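Local coordinates for FAA hydrolase family protein (Pseudomonas aeruginosa, PDB 6J5Y), which probably hydrolyses the diketo acid fumarylpyruvate at a manganese site that also holds pyruvate, at residues 110-115 and 226-231. Residues are numbered along the deposited sequence; the frame is centred on the assembly and turned at random.
With MN (manganese (II) ion), chain C.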
loop_
_atom_site.group_PDB
_atom_site.type_symbol
_atom_site.label_atom_id
_atom_site.label_comp_id
_atom_site.label_asym_id
_atom_site.label_seq_id
_atom_site.Cartn_x
_atom_site.Cartn_y
_atom_site.Cartn_z
ATOM N N VAL A 110 -2.818 -0.549 -7.604
ATOM C CA VAL A 110 -2.189 -1.749 -6.990
ATOM C C VAL A 110 -0.909 -1.301 -6.279
ATOM O O VAL A 110 -0.120 -0.605 -6.915
ATOM C CB VAL A 110 -1.856 -2.803 -8.059
ATOM C CG1 VAL A 110 -1.365 -4.093 -7.413
ATOM C CG2 VAL A 110 -3.035 -3.037 -8.993
ATOM N N GLY A 111 -0.701 -1.714 -5.026
ATOM C CA GLY A 111 0.513 -1.374 -4.280
ATOM C C GLY A 111 1.140 -2.571 -3.602
ATOM O O GLY A 111 0.446 -3.564 -3.383
ATOM N N LEU A 112 2.415 -2.429 -3.253
ATOM C CA LEU A 112 3.178 -3.392 -2.434
ATOM C C LEU A 112 3.699 -2.668 -1.189
ATOM O O LEU A 112 4.426 -1.657 -1.314
ATOM C CB LEU A 112 4.339 -3.949 -3.255
ATOM C CG LEU A 112 4.012 -5.098 -4.199
ATOM C CD1 LEU A 112 5.132 -5.282 -5.207
ATOM C CD2 LEU A 112 3.790 -6.385 -3.401
ATOM N N ASP A 113 3.340 -3.190 -0.026
ATOM C CA ASP A 113 3.871 -2.707 1.259
ATOM C C ASP A 113 5.095 -3.569 1.558
ATOM O O ASP A 113 4.983 -4.530 2.370
ATOM C CB ASP A 113 2.760 -2.702 2.311
ATOM C CG ASP A 113 3.274 -2.354 3.692
ATOM O OD1 ASP A 113 4.417 -1.830 3.774
ATOM O OD2 ASP A 113 2.546 -2.620 4.677
ATOM N N MET A 114 6.226 -3.244 0.932
ATOM C CA MET A 114 7.458 -4.061 1.079
ATOM C C MET A 114 7.969 -3.855 2.519
ATOM O O MET A 114 7.740 -2.780 3.115
ATOM C CB MET A 114 8.510 -3.709 0.020
ATOM C CG MET A 114 8.009 -3.923 -1.415
ATOM S SD MET A 114 7.458 -5.633 -1.722
ATOM C CE MET A 114 8.928 -6.556 -1.264
ATOM N N THR A 115 8.462 -4.912 3.148
ATOM C CA THR A 115 8.585 -4.958 4.629
ATOM C C THR A 115 9.903 -5.638 5.010
ATOM O O THR A 115 10.141 -6.709 4.483
ATOM C CB THR A 115 7.388 -5.700 5.245
ATOM O OG1 THR A 115 6.199 -4.972 4.922
ATOM C CG2 THR A 115 7.485 -5.841 6.745
ATOM N N LEU A 226 1.061 -5.043 -11.322
ATOM C CA LEU A 226 2.279 -4.412 -10.758
ATOM C C LEU A 226 3.405 -5.440 -10.808
ATOM O O LEU A 226 3.313 -6.411 -10.052
ATOM C CB LEU A 226 1.979 -3.971 -9.318
ATOM C CG LEU A 226 3.146 -3.366 -8.548
ATOM C CD1 LEU A 226 3.666 -2.139 -9.257
ATOM C CD2 LEU A 226 2.726 -3.026 -7.130
ATOM N N SER A 227 4.383 -5.262 -11.696
ATOM C CA SER A 227 5.544 -6.176 -11.876
ATOM C C SER A 227 6.806 -5.622 -11.191
ATOM O O SER A 227 7.289 -4.526 -11.549
ATOM C CB SER A 227 5.778 -6.448 -13.340
ATOM O OG SER A 227 6.902 -7.288 -13.542
ATOM N N VAL A 228 7.376 -6.395 -10.269
ATOM C CA VAL A 228 8.594 -5.991 -9.512
ATOM C C VAL A 228 9.533 -7.192 -9.486
ATOM O O VAL A 228 9.054 -8.275 -9.145
ATOM C CB VAL A 228 8.259 -5.537 -8.077
ATOM C CG1 VAL A 228 9.523 -5.188 -7.297
ATOM C CG2 VAL A 228 7.274 -4.373 -8.069
ATOM N N ARG A 229 10.799 -6.997 -9.824
ATOM C CA ARG A 229 11.865 -8.008 -9.647
ATOM C C ARG A 229 12.837 -7.485 -8.594
ATOM O O ARG A 229 13.267 -6.320 -8.691
ATOM C CB ARG A 229 12.608 -8.308 -10.954
ATOM C CG ARG A 229 13.726 -9.339 -10.821
ATOM C CD ARG A 229 14.368 -9.758 -12.142
ATOM N NE ARG A 229 14.059 -8.789 -13.186
ATOM C CZ ARG A 229 14.522 -8.788 -14.433
ATOM N NH1 ARG A 229 14.123 -7.834 -15.258
ATOM N NH2 ARG A 229 15.372 -9.711 -14.853
ATOM N N VAL A 230 13.174 -8.356 -7.647
ATOM C CA VAL A 230 14.162 -8.093 -6.573
ATOM C C VAL A 230 15.567 -8.340 -7.133
ATOM O O VAL A 230 15.794 -9.447 -7.630
ATOM C CB VAL A 230 13.846 -8.972 -5.351
ATOM C CG1 VAL A 230 14.787 -8.698 -4.184
ATOM C CG2 VAL A 230 12.400 -8.782 -4.934
ATOM N N VAL A 231 16.468 -7.351 -7.029
ATOM C CA VAL A 231 17.878 -7.417 -7.528
ATOM C C VAL A 231 18.830 -7.269 -6.334
ATOM O O VAL A 231 18.346 -7.282 -5.186
ATOM C CB VAL A 231 18.139 -6.380 -8.647
ATOM C CG1 VAL A 231 17.175 -6.575 -9.819
ATOM C CG2 VAL A 231 18.069 -4.946 -8.148
HETATM MN MN MN C . 0.713 -3.800 4.752
HETATM O O HOH W 1 -0.412 -1.981 5.086
#
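Leu226 pushes its side chain into the hollow between Val110 and Leu112, where two beta-sheets of the FAH fold pack face to face. Strand 110-112 belongs to the metal-bearing mixed sheet, strand 226-231 to the five-stranded sheet packed against it. Their directions differ by 24° and the segment axes come within 8.3 Å. No hydrogen bond joins them; the side chains meet through apolar atoms. Between the two bumps the floor is backbone: Leu226 CD2 lies 3.7 Å from Val110 O and 3.9 Å from Gly111 C. The same methyl meets Leu112 CG at 3.8 Å. Nearer the start of both segments, Val110 CG1 slides past Leu226 CB at 3.9 Å, the two side chains running in opposite directions. With CG anti to the backbone N (chi1 177°), Leu226 extends toward strand 110-112, and CD2 is the methyl that touches it. Ile83 touches both Val110 and Leu112, and Val62 touches Leu226. On the other face of strand 110-112, next to Leu112, Asp113 OD2 binds manganese at 2.2 Å, with Glu82 and Glu84 as further ligands. The seam thus backs the metal site. At its far end Leu112 and Val228 meet tip to tip, CD1 of Leu112 lying 3.7 Å from CG2 of Val228.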